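Local structure of macrolide 2'-phosphotransferase MphH (Brachybacterium faecium, 5UXD) at residues A269-Y274 with A291-P296; G165-I170 with A285-A290; R158-R163 with Y274-L279. The protein binds macrolide antibiotics such as azithromycin and probably inactivates them by transferring a phosphate to the 2'-hydroxyl of their amino sugar. One frame throughout, in Å; residues are numbered along the deposited sequence. Where two conformers were deposited one is given.

Interaction 1 of 3, residues A269-Y274 with A291-P296; sequences AAPLGY and AAALNP. With ZIT (azithromycin), chain C.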
loop_
_atom_site.group_PDB
_atom_site.type_symbol
_atom_site.label_atom_id
_atom_site.label_comp_id
_atom_site.label_asym_id
_atom_site.label_seq_id
_atom_site.Cartn_x
_atom_site.Cartn_y
_atom_site.Cartn_z
ATOM N N ALA A 269 -12.677 -10.819 -2.507
ATOM C CA ALA A 269 -13.209 -10.591 -1.172
ATOM C C ALA A 269 -13.004 -9.153 -0.713
ATOM O O ALA A 269 -13.214 -8.843 0.468
ATOM C CB ALA A 269 -12.569 -11.574 -0.189
ATOM N N ALA A 270 -12.605 -8.279 -1.628
ATOM C CA ALA A 270 -12.547 -6.849 -1.341
ATOM C C ALA A 270 -13.817 -6.296 -0.704
ATOM O O ALA A 270 -13.691 -5.412 0.157
ATOM C CB ALA A 270 -12.223 -6.077 -2.628
ATOM N N PRO A 271 -15.035 -6.729 -1.062
ATOM C CA PRO A 271 -16.212 -6.191 -0.351
ATOM C C PRO A 271 -16.170 -6.417 1.149
ATOM O O PRO A 271 -16.736 -5.610 1.899
ATOM C CB PRO A 271 -17.387 -6.923 -1.007
ATOM C CG PRO A 271 -16.875 -7.219 -2.422
ATOM C CD PRO A 271 -15.438 -7.572 -2.210
ATOM N N LEU A 272 -15.515 -7.489 1.616
ATOM C CA LEU A 272 -15.395 -7.633 3.063
ATOM C C LEU A 272 -14.472 -6.574 3.655
ATOM O O LEU A 272 -14.729 -6.055 4.750
ATOM C CB LEU A 272 -14.875 -9.021 3.432
ATOM C CG LEU A 272 -15.789 -10.222 3.184
ATOM C CD1 LEU A 272 -15.046 -11.547 3.451
ATOM C CD2 LEU A 272 -17.056 -10.114 4.030
ATOM N N GLY A 273 -13.415 -6.172 2.951
ATOM C CA GLY A 273 -12.621 -5.046 3.421
ATOM C C GLY A 273 -13.428 -3.763 3.517
ATOM O O GLY A 273 -13.249 -2.972 4.451
ATOM N N TYR A 274 -14.310 -3.525 2.539
ATOM C CA TYR A 274 -15.201 -2.368 2.605
ATOM C C TYR A 274 -16.113 -2.451 3.821
ATOM O O TYR A 274 -16.345 -1.444 4.504
ATOM C CB TYR A 274 -16.037 -2.275 1.322
ATOM C CG TYR A 274 -16.151 -0.891 0.716
ATOM C CD1 TYR A 274 -16.319 0.234 1.513
ATOM C CD2 TYR A 274 -16.106 -0.716 -0.666
ATOM C CE1 TYR A 274 -16.421 1.503 0.948
ATOM C CE2 TYR A 274 -16.204 0.551 -1.240
ATOM C CZ TYR A 274 -16.364 1.656 -0.426
ATOM O OH TYR A 274 -16.468 2.920 -0.984
ATOM N N ALA A 291 -22.278 -1.914 1.583
ATOM C CA ALA A 291 -23.483 -2.721 1.397
ATOM C C ALA A 291 -23.758 -2.991 -0.079
ATOM O O ALA A 291 -24.192 -4.090 -0.445
ATOM C CB ALA A 291 -24.681 -2.031 2.049
ATOM N N ALA A 292 -23.515 -2.003 -0.949
ATOM C CA ALA A 292 -23.736 -2.229 -2.374
ATOM C C ALA A 292 -22.754 -3.243 -2.949
ATOM O O ALA A 292 -23.113 -3.995 -3.863
ATOM C CB ALA A 292 -23.637 -0.914 -3.141
ATOM N N ALA A 293 -21.521 -3.277 -2.440
ATOM C CA ALA A 293 -20.531 -4.251 -2.905
ATOM C C ALA A 293 -20.810 -5.653 -2.377
ATOM O O ALA A 293 -20.535 -6.636 -3.073
ATOM C CB ALA A 293 -19.123 -3.821 -2.490
ATOM N N LEU A 294 -21.366 -5.761 -1.166
ATOM C CA LEU A 294 -21.649 -7.055 -0.554
ATOM C C LEU A 294 -22.944 -7.681 -1.052
ATOM O O LEU A 294 -23.116 -8.898 -0.930
ATOM C CB LEU A 294 -21.698 -6.899 0.972
ATOM C CG LEU A 294 -20.344 -6.589 1.623
ATOM C CD1 LEU A 294 -20.517 -5.885 2.964
ATOM C CD2 LEU A 294 -19.482 -7.869 1.761
ATOM N N ASN A 295 -23.862 -6.891 -1.605
ATOM C CA ASN A 295 -25.164 -7.387 -2.053
ATOM C C ASN A 295 -25.567 -6.675 -3.339
ATOM O O ASN A 295 -26.514 -5.878 -3.365
ATOM C CB ASN A 295 -26.214 -7.201 -0.959
ATOM C CG ASN A 295 -27.547 -7.778 -1.338
ATOM O OD1 ASN A 295 -27.619 -8.820 -1.986
ATOM N ND2 ASN A 295 -28.618 -7.093 -0.953
ATOM N N PRO A 296 -24.873 -6.953 -4.447
ATOM C CA PRO A 296 -25.124 -6.192 -5.671
ATOM C C PRO A 296 -26.525 -6.433 -6.186
ATOM O O PRO A 296 -27.130 -7.490 -5.930
ATOM C CB PRO A 296 -24.064 -6.743 -6.649
ATOM C CG PRO A 296 -23.041 -7.431 -5.785
ATOM C CD PRO A 296 -23.821 -7.969 -4.626
HETATM C C1 ZIT C . -7.822 -1.187 -5.472
HETATM C C2 ZIT C . -7.440 -0.909 -3.979
HETATM C C3 ZIT C . -8.746 -0.635 -3.272
HETATM C C4 ZIT C . -8.875 0.910 -3.251
HETATM C C5 ZIT C . -10.149 1.377 -2.525
HETATM C C6 ZIT C . -11.109 1.919 -3.549
HETATM C C7 ZIT C . -10.758 3.378 -3.920
HETATM C C8 ZIT C . -11.779 3.907 -4.980
HETATM C C9 ZIT C . -11.120 4.007 -6.385
HETATM N N10 ZIT C . -11.114 2.616 -7.083
HETATM C C11 ZIT C . -10.003 2.418 -7.996
HETATM C C12 ZIT C . -9.520 0.962 -7.897
HETATM C C13 ZIT C . -8.150 0.661 -8.512
HETATM C C14 ZIT C . -7.601 -0.620 -7.883
HETATM C C15 ZIT C . -6.420 -1.116 -8.695
HETATM C C16 ZIT C . -5.704 -2.286 -7.948
HETATM C C17 ZIT C . -6.601 -2.027 -3.440
HETATM C C18 ZIT C . -7.622 1.492 -2.647
HETATM C C19 ZIT C . -12.534 1.838 -2.986
HETATM C C20 ZIT C . -12.285 5.204 -4.564
HETATM C C21 ZIT C . -12.424 2.370 -7.705
HETATM C C22 ZIT C . -10.390 2.769 -9.419
HETATM C C23 ZIT C . -7.143 1.795 -8.268
HETATM O O1 ZIT C . -8.664 -2.025 -5.739
HETATM O O6 ZIT C . -11.056 1.142 -4.736
HETATM O O12 ZIT C . -10.456 0.087 -8.482
HETATM O O13 ZIT C . -8.307 0.459 -9.932
HETATM O O14 ZIT C . -7.140 -0.367 -6.543
HETATM C C1A ZIT C . -9.947 2.020 -0.223
HETATM C C2A ZIT C . -9.369 3.074 0.697
HETATM C C3A ZIT C . -9.352 2.559 2.091
HETATM C C4A ZIT C . -10.701 2.130 2.505
HETATM C C5A ZIT C . -11.420 1.244 1.480
HETATM C C6A ZIT C . -12.850 1.083 1.796
HETATM C C7A ZIT C . -9.697 4.752 3.064
HETATM C C8A ZIT C . -8.594 3.097 4.360
HETATM O O1A ZIT C . -9.841 2.392 -1.572
HETATM O O2A ZIT C . -8.047 3.444 0.297
HETATM N N3A ZIT C . -8.813 3.618 3.003
HETATM O O5A ZIT C . -11.355 1.773 0.110
HETATM C C1B ZIT C . -9.479 -2.507 -1.947
HETATM C C2B ZIT C . -8.892 -3.360 -0.851
HETATM C C3B ZIT C . -9.396 -3.008 0.502
HETATM C C4B ZIT C . -10.879 -2.986 0.519
HETATM C C5B ZIT C . -11.402 -2.029 -0.517
HETATM C C6B ZIT C . -12.899 -2.027 -0.416
HETATM C C7B ZIT C . -8.850 -4.073 1.532
HETATM C C8B ZIT C . -7.700 -1.576 1.476
HETATM O O1B ZIT C . -8.852 -1.232 -1.952
HETATM O O3B ZIT C . -8.960 -1.679 0.856
HETATM O O4B ZIT C . -11.329 -2.462 1.789
HETATM O O5B ZIT C . -10.967 -2.364 -1.886
#

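Interaction 2 of 3, residues G165-I170 with A285-A290; sequences GAEFEI and AHREAA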
loop_
_atom_site.group_PDB
_atom_site.type_symbol
_atom_site.label_atom_id
_atom_site.label_comp_id
_atom_site.label_asym_id
_atom_site.label_seq_id
_atom_site.Cartn_x
_atom_site.Cartn_y
_atom_site.Cartn_z
ATOM N N GLY A 165 -20.790 -10.377 7.886
ATOM C CA GLY A 165 -22.077 -11.031 7.692
ATOM C C GLY A 165 -23.093 -10.720 8.775
ATOM O O GLY A 165 -24.301 -10.774 8.531
ATOM N N ALA A 166 -22.628 -10.387 9.980
ATOM C CA ALA A 166 -23.543 -10.044 11.061
ATOM C C ALA A 166 -24.096 -8.630 10.939
ATOM O O ALA A 166 -25.168 -8.351 11.482
ATOM C CB ALA A 166 -22.850 -10.202 12.416
ATOM N N GLU A 167 -23.392 -7.734 10.248
ATOM C CA GLU A 167 -23.840 -6.358 10.110
ATOM C C GLU A 167 -24.388 -6.020 8.732
ATOM O O GLU A 167 -25.099 -5.018 8.606
ATOM C CB GLU A 167 -22.692 -5.395 10.436
ATOM C CG GLU A 167 -22.245 -5.445 11.881
ATOM C CD GLU A 167 -23.154 -4.632 12.772
ATOM O OE1 GLU A 167 -23.743 -3.650 12.265
ATOM O OE2 GLU A 167 -23.275 -4.965 13.969
ATOM N N PHE A 168 -24.095 -6.830 7.713
ATOM C CA PHE A 168 -24.492 -6.557 6.339
ATOM C C PHE A 168 -25.159 -7.778 5.724
ATOM O O PHE A 168 -24.809 -8.916 6.036
ATOM C CB PHE A 168 -23.298 -6.209 5.441
ATOM C CG PHE A 168 -22.603 -4.932 5.789
ATOM C CD1 PHE A 168 -21.601 -4.918 6.745
ATOM C CD2 PHE A 168 -22.913 -3.754 5.128
ATOM C CE1 PHE A 168 -20.940 -3.759 7.061
ATOM C CE2 PHE A 168 -22.250 -2.583 5.437
ATOM C CZ PHE A 168 -21.263 -2.582 6.405
ATOM N N GLU A 169 -26.105 -7.529 4.819
ATOM C CA GLU A 169 -26.601 -8.591 3.957
ATOM C C GLU A 169 -25.543 -8.919 2.910
ATOM O O GLU A 169 -25.008 -8.021 2.251
ATOM C CB GLU A 169 -27.904 -8.165 3.284
ATOM C CG GLU A 169 -28.893 -9.295 3.052
ATOM C CD GLU A 169 -29.413 -9.887 4.342
ATOM O OE1 GLU A 169 -29.192 -11.094 4.574
ATOM O OE2 GLU A 169 -30.039 -9.146 5.127
ATOM N N ILE A 170 -25.217 -10.202 2.768
ATOM C CA ILE A 170 -24.239 -10.645 1.777
ATOM C C ILE A 170 -24.948 -11.554 0.783
ATOM O O ILE A 170 -25.612 -12.519 1.180
ATOM C CB ILE A 170 -23.042 -11.367 2.420
ATOM C CG1 ILE A 170 -22.362 -10.461 3.454
ATOM C CG2 ILE A 170 -22.045 -11.818 1.334
ATOM C CD1 ILE A 170 -21.210 -11.124 4.178
ATOM N N ALA A 285 -22.077 6.894 4.858
ATOM C CA ALA A 285 -21.715 6.812 3.444
ATOM C C ALA A 285 -20.841 5.592 3.164
ATOM O O ALA A 285 -20.971 4.954 2.111
ATOM C CB ALA A 285 -21.014 8.098 3.004
ATOM N N HIS A 286 -19.947 5.247 4.094
ATOM C CA HIS A 286 -19.112 4.066 3.900
ATOM C C HIS A 286 -19.927 2.785 4.042
ATOM O O HIS A 286 -19.689 1.808 3.319
ATOM C CB HIS A 286 -17.947 4.070 4.892
ATOM C CG HIS A 286 -17.098 5.299 4.816
ATOM N ND1 HIS A 286 -16.270 5.698 5.844
ATOM C CD2 HIS A 286 -16.953 6.222 3.836
ATOM C CE1 HIS A 286 -15.653 6.815 5.501
ATOM N NE2 HIS A 286 -16.050 7.155 4.286
ATOM N N ARG A 287 -20.878 2.763 4.980
ATOM C CA ARG A 287 -21.748 1.597 5.121
ATOM C C ARG A 287 -22.573 1.371 3.858
ATOM O O ARG A 287 -22.754 0.227 3.417
ATOM C CB ARG A 287 -22.662 1.775 6.337
ATOM C CG ARG A 287 -23.624 0.624 6.564
ATOM C CD ARG A 287 -24.448 0.811 7.833
ATOM N NE ARG A 287 -24.600 -0.451 8.550
ATOM C CZ ARG A 287 -23.854 -0.816 9.591
ATOM N NH1 ARG A 287 -22.904 -0.006 10.046
ATOM N NH2 ARG A 287 -24.055 -1.990 10.180
ATOM N N GLU A 288 -23.064 2.454 3.247
ATOM C CA GLU A 288 -23.856 2.310 2.029
ATOM C C GLU A 288 -23.016 1.759 0.882
ATOM O O GLU A 288 -23.487 0.919 0.105
ATOM C CB GLU A 288 -24.477 3.650 1.636
ATOM C CG GLU A 288 -25.783 3.926 2.349
ATOM C CD GLU A 288 -26.722 2.743 2.264
ATOM O OE1 GLU A 288 -27.026 2.308 1.134
ATOM O OE2 GLU A 288 -27.142 2.237 3.323
ATOM N N ALA A 289 -21.775 2.230 0.748
ATOM C CA ALA A 289 -20.923 1.740 -0.329
ATOM C C ALA A 289 -20.529 0.283 -0.104
ATOM O O ALA A 289 -20.527 -0.518 -1.049
ATOM C CB ALA A 289 -19.680 2.620 -0.461
ATOM N N ALA A 290 -20.198 -0.082 1.137
ATOM C CA ALA A 290 -19.881 -1.477 1.435
ATOM C C ALA A 290 -21.087 -2.378 1.202
ATOM O O ALA A 290 -20.952 -3.485 0.664
ATOM C CB ALA A 290 -19.383 -1.614 2.875
HETATM O O HOH W 1 -25.771 -2.420 7.667
#

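Interaction 3 of 3, residues R158-R163 with Y274-L279; sequences RQDLAR and YGLYAL. With ZIT (azithromycin), chain C.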
loop_
_atom_site.group_PDB
_atom_site.type_symbol
_atom_site.label_atom_id
_atom_site.label_comp_id
_atom_site.label_asym_id
_atom_site.label_seq_id
_atom_site.Cartn_x
_atom_site.Cartn_y
_atom_site.Cartn_z
ATOM N N ARG A 158 -11.701 -15.646 8.347
ATOM C CA ARG A 158 -12.921 -16.313 8.795
ATOM C C ARG A 158 -13.717 -15.423 9.741
ATOM O O ARG A 158 -14.946 -15.310 9.619
ATOM C CB ARG A 158 -12.580 -17.648 9.469
ATOM C CG ARG A 158 -12.216 -18.730 8.471
ATOM C CD ARG A 158 -11.624 -19.927 9.167
ATOM N NE ARG A 158 -11.561 -21.107 8.303
ATOM C CZ ARG A 158 -10.617 -22.040 8.381
ATOM N NH1 ARG A 158 -9.644 -21.944 9.279
ATOM N NH2 ARG A 158 -10.646 -23.086 7.566
ATOM N N GLN A 159 -13.037 -14.780 10.687
ATOM C CA GLN A 159 -13.672 -13.862 11.624
ATOM C C GLN A 159 -14.279 -12.673 10.892
ATOM O O GLN A 159 -15.367 -12.205 11.250
ATOM C CB GLN A 159 -12.652 -13.398 12.661
ATOM C CG GLN A 159 -13.146 -12.318 13.585
ATOM C CD GLN A 159 -12.424 -12.335 14.917
ATOM O OE1 GLN A 159 -11.634 -11.440 15.220
ATOM N NE2 GLN A 159 -12.681 -13.363 15.716
ATOM N N ASP A 160 -13.530 -12.159 9.913
ATOM C CA ASP A 160 -13.967 -10.991 9.155
ATOM C C ASP A 160 -15.256 -11.281 8.406
ATOM O O ASP A 160 -16.180 -10.461 8.395
ATOM C CB ASP A 160 -12.872 -10.557 8.178
ATOM C CG ASP A 160 -11.674 -9.898 8.872
ATOM O OD1 ASP A 160 -11.738 -9.639 10.088
ATOM O OD2 ASP A 160 -10.662 -9.635 8.186
ATOM N N LEU A 161 -15.328 -12.440 7.747
ATOM C CA LEU A 161 -16.566 -12.836 7.089
ATOM C C LEU A 161 -17.714 -12.903 8.086
ATOM O O LEU A 161 -18.835 -12.479 7.788
ATOM C CB LEU A 161 -16.382 -14.182 6.383
ATOM C CG LEU A 161 -17.638 -14.796 5.756
ATOM C CD1 LEU A 161 -18.241 -13.840 4.740
ATOM C CD2 LEU A 161 -17.329 -16.141 5.116
ATOM N N ALA A 162 -17.456 -13.442 9.284
ATOM C CA ALA A 162 -18.535 -13.574 10.254
ATOM C C ALA A 162 -18.981 -12.210 10.761
ATOM O O ALA A 162 -20.182 -11.952 10.896
ATOM C CB ALA A 162 -18.095 -14.467 11.415
ATOM N N ARG A 163 -18.029 -11.326 11.043
ATOM C CA ARG A 163 -18.385 -10.010 11.553
ATOM C C ARG A 163 -19.135 -9.196 10.508
ATOM O O ARG A 163 -20.156 -8.574 10.822
ATOM C CB ARG A 163 -17.131 -9.279 12.024
ATOM C CG ARG A 163 -16.594 -9.828 13.323
ATOM C CD ARG A 163 -15.329 -9.125 13.768
ATOM N NE ARG A 163 -14.992 -9.504 15.137
ATOM C CZ ARG A 163 -13.853 -9.190 15.743
ATOM N NH1 ARG A 163 -12.928 -8.490 15.098
ATOM N NH2 ARG A 163 -13.639 -9.582 16.996
ATOM N N TYR A 274 -14.310 -3.525 2.539
ATOM C CA TYR A 274 -15.201 -2.368 2.605
ATOM C C TYR A 274 -16.113 -2.451 3.821
ATOM O O TYR A 274 -16.345 -1.444 4.504
ATOM C CB TYR A 274 -16.037 -2.275 1.322
ATOM C CG TYR A 274 -16.151 -0.891 0.716
ATOM C CD1 TYR A 274 -16.319 0.234 1.513
ATOM C CD2 TYR A 274 -16.106 -0.716 -0.666
ATOM C CE1 TYR A 274 -16.421 1.503 0.948
ATOM C CE2 TYR A 274 -16.204 0.551 -1.240
ATOM C CZ TYR A 274 -16.364 1.656 -0.426
ATOM O OH TYR A 274 -16.468 2.920 -0.984
ATOM N N GLY A 275 -16.659 -3.641 4.095
ATOM C CA GLY A 275 -17.516 -3.796 5.260
ATOM C C GLY A 275 -16.774 -3.499 6.547
ATOM O O GLY A 275 -17.280 -2.791 7.423
ATOM N N LEU A 276 -15.548 -4.026 6.663
ATOM C CA LEU A 276 -14.717 -3.768 7.836
ATOM C C LEU A 276 -14.452 -2.283 8.009
ATOM O O LEU A 276 -14.534 -1.757 9.125
ATOM C CB LEU A 276 -13.389 -4.519 7.717
ATOM C CG LEU A 276 -13.452 -6.043 7.848
ATOM C CD1 LEU A 276 -12.086 -6.661 7.587
ATOM C CD2 LEU A 276 -13.979 -6.473 9.205
ATOM N N TYR A 277 -14.099 -1.600 6.916
ATOM C CA TYR A 277 -13.842 -0.163 6.978
ATOM C C TYR A 277 -15.073 0.585 7.468
ATOM O O TYR A 277 -14.985 1.430 8.368
ATOM C CB TYR A 277 -13.398 0.340 5.602
ATOM C CG TYR A 277 -13.016 1.810 5.554
ATOM C CD1 TYR A 277 -13.694 2.703 4.730
ATOM C CD2 TYR A 277 -11.997 2.308 6.352
ATOM C CE1 TYR A 277 -13.351 4.049 4.689
ATOM C CE2 TYR A 277 -11.649 3.653 6.322
ATOM C CZ TYR A 277 -12.331 4.514 5.487
ATOM O OH TYR A 277 -11.989 5.845 5.457
ATOM N N ALA A 278 -16.242 0.259 6.911
ATOM C CA ALA A 278 -17.476 0.915 7.333
ATOM C C ALA A 278 -17.727 0.728 8.825
ATOM O O ALA A 278 -18.117 1.675 9.517
ATOM C CB ALA A 278 -18.657 0.388 6.514
ATOM N N LEU A 279 -17.524 -0.492 9.339
ATOM C CA LEU A 279 -17.718 -0.739 10.764
ATOM C C LEU A 279 -16.702 0.023 11.607
ATOM O O LEU A 279 -16.998 0.401 12.751
ATOM C CB LEU A 279 -17.631 -2.242 11.049
ATOM C CG LEU A 279 -18.827 -3.053 10.562
ATOM C CD1 LEU A 279 -18.535 -4.537 10.637
ATOM C CD2 LEU A 279 -20.066 -2.686 11.372
HETATM C C1 ZIT C . -7.822 -1.187 -5.472
HETATM C C2 ZIT C . -7.440 -0.909 -3.979
HETATM C C3 ZIT C . -8.746 -0.635 -3.272
HETATM C C4 ZIT C . -8.875 0.910 -3.251
HETATM C C5 ZIT C . -10.149 1.377 -2.525
HETATM C C6 ZIT C . -11.109 1.919 -3.549
HETATM C C7 ZIT C . -10.758 3.378 -3.920
HETATM C C8 ZIT C . -11.779 3.907 -4.980
HETATM C C9 ZIT C . -11.120 4.007 -6.385
HETATM N N10 ZIT C . -11.114 2.616 -7.083
HETATM C C11 ZIT C . -10.003 2.418 -7.996
HETATM C C12 ZIT C . -9.520 0.962 -7.897
HETATM C C13 ZIT C . -8.150 0.661 -8.512
HETATM C C14 ZIT C . -7.601 -0.620 -7.883
HETATM C C15 ZIT C . -6.420 -1.116 -8.695
HETATM C C16 ZIT C . -5.704 -2.286 -7.948
HETATM C C17 ZIT C . -6.601 -2.027 -3.440
HETATM C C18 ZIT C . -7.622 1.492 -2.647
HETATM C C19 ZIT C . -12.534 1.838 -2.986
HETATM C C20 ZIT C . -12.285 5.204 -4.564
HETATM C C21 ZIT C . -12.424 2.370 -7.705
HETATM C C22 ZIT C . -10.390 2.769 -9.419
HETATM C C23 ZIT C . -7.143 1.795 -8.268
HETATM O O1 ZIT C . -8.664 -2.025 -5.739
HETATM O O6 ZIT C . -11.056 1.142 -4.736
HETATM O O12 ZIT C . -10.456 0.087 -8.482
HETATM O O13 ZIT C . -8.307 0.459 -9.932
HETATM O O14 ZIT C . -7.140 -0.367 -6.543
HETATM C C1A ZIT C . -9.947 2.020 -0.223
HETATM C C2A ZIT C . -9.369 3.074 0.697
HETATM C C3A ZIT C . -9.352 2.559 2.091
HETATM C C4A ZIT C . -10.701 2.130 2.505
HETATM C C5A ZIT C . -11.420 1.244 1.480
HETATM C C6A ZIT C . -12.850 1.083 1.796
HETATM C C7A ZIT C . -9.697 4.752 3.064
HETATM C C8A ZIT C . -8.594 3.097 4.360
HETATM O O1A ZIT C . -9.841 2.392 -1.572
HETATM O O2A ZIT C . -8.047 3.444 0.297
HETATM N N3A ZIT C . -8.813 3.618 3.003
HETATM O O5A ZIT C . -11.355 1.773 0.110
HETATM C C1B ZIT C . -9.479 -2.507 -1.947
HETATM C C2B ZIT C . -8.892 -3.360 -0.851
HETATM C C3B ZIT C . -9.396 -3.008 0.502
HETATM C C4B ZIT C . -10.879 -2.986 0.519
HETATM C C5B ZIT C . -11.402 -2.029 -0.517
HETATM C C6B ZIT C . -12.899 -2.027 -0.416
HETATM C C7B ZIT C . -8.850 -4.073 1.532
HETATM C C8B ZIT C . -7.700 -1.576 1.476
HETATM O O1B ZIT C . -8.852 -1.232 -1.952
HETATM O O3B ZIT C . -8.960 -1.679 0.856
HETATM O O4B ZIT C . -11.329 -2.462 1.789
HETATM O O5B ZIT C . -10.967 -2.364 -1.886
#

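Interaction 1 of 3, residues A269-Y274 with A291-P296
P271 and L294 make the tightest apolar meeting here, with P271 CB 3.6 Å from L294 CD2. The leucine reaches it because its CG stands anti to the carbonyl carbon (chi1 -69°), which carries the isobutyl end back toward the other helix although CB itself points past it. Its CD2 also lies 3.6 Å from P271 O, so the same methyl touches both the ring and the backbone of the proline. The other neighbour of P271 is A293, whose CB passes alongside P271 CB at 3.9 Å. L272 starts off pointing away, but its far end swings back, and its CD2 meets L294 CD2 with the two side chains at roughly a right angle. The segments are the start of helix 270-281 and the end of helix 284-294, the open ends of a helical hairpin in the C-terminal lobe of this kinase-like fold. V164 and W178 pack against the same cluster from other helices. On its ligand side the first helix lines the azithromycin pocket. Y274, with an unusual chi1 of -135°, presents one ring face to C6A, a methyl of one sugar, 3.5 Å above the plane and toward the rim, while C6B, the methyl of the other sugar, sits beside CB and CD2. G273, without a side chain, lets O4B of the drug approach its C to 3.0 Å.

Interaction 2 of 3, residues G165-I170 with A285-A290
R287 reaches across to E167 and F168 and meets each with a different aspect of its guanidinium group. Its edge goes to the glutamate: NH2 donates to E167 OE1 at 2.7 Å in a salt bridge. The carboxylate stands almost upright on the guanidinium, the planes 84° apart, and OE1 accepts through its anti lone pair. The face goes to the phenylalanine, whose ring lies only 14° from parallel. This cation-pi pair is off-centre, with R287 CZ 5.0 Å from the F168 centroid. R287 CG is anti to the backbone N of its own residue (chi1 179°), which runs the aliphatic part past the ring, R287 CG being 3.7 Å from F168 CE2. R287 O meets the ring edge in its plane, 3.5 Å from CE2, while A290 CB adds an apolar touch. A water donates to E167 O; its approach to R287 NE is too short to be trusted. The contact docks the end of helix 150-167 and its following loop onto helix 284-294, with F168 also reaching A278 and L294. A buried ring thus sits beneath a more exposed charged pair; with a single bent bond on the anti lone pair, the salt bridge is probably of modest strength.

Interaction 3 of 3, residues R158-R163 with Y274-L279
D160 lays its carboxylate against the isobutyl end of L276, and almost the whole aspartate takes part. Starting at the root, D160 CB lies 4.0 Å from L276 CD1. From there chi1 of -72° sets CG anti to the carbonyl carbon and brings it closer, to 3.5 Å from that same methyl. CD1 sits nearly straight above CG, over a face of the flat carboxylate. At the tip the two oxygens divide the leucine: OD2 comes to 3.4 Å from CD1, whereas OD1 lies about equally far from both methyls, 4.0 Å from CD2. The two side chains cross at about a right angle, and the touch is one of van der Waals packing between a charged group and methyls. It joins helix 150-167 to helix 270-281 near the protein surface, within the helical C-terminal lobe of the kinase-like fold to which this phosphotransferase family belongs. One turn further along, L279 makes a looser touch of another kind, its CD1 4.4 Å from the backbone O of R163. The R163 side chain starts toward the partner helix, but its end turns away, and Q159 OE1 lies above one face of its guanidinium. V164 packs on L276, and E167 and R287 on L279. Helix 270-281 meanwhile serves azithromycin with another side. Y277, its CG trans to the backbone N (chi1 -176°), holds its ring beneath the amino sugar, with C4A of the drug 3.7 Å above the ring centre. The tyrosine OH comes to 3.5 Å from C7A, an N-methyl of that sugar. On the other side of the ring plane H286 stacks with a large offset, out toward the ring's edge.

Following the chain from the N terminus, helix 150-167 and the loop after it supply the first halves of interactions 3 and 2, at 158-163 and 165-170. About a hundred residues later, the first half of interaction 1 opens helix 270-281, which from the shared Y274 onward closes interaction 3. Helix 284-294 then closes interaction 2 at 285-290 and interaction 1 at 291-296. Two of the closures are therefore long and one, that of interaction 1, spans just 16 residues. Every pair of contacts crosses; none nests. Together they fasten the last two helices to each other and to helix 150-167, with azithromycin touched by interactions 1 and 3.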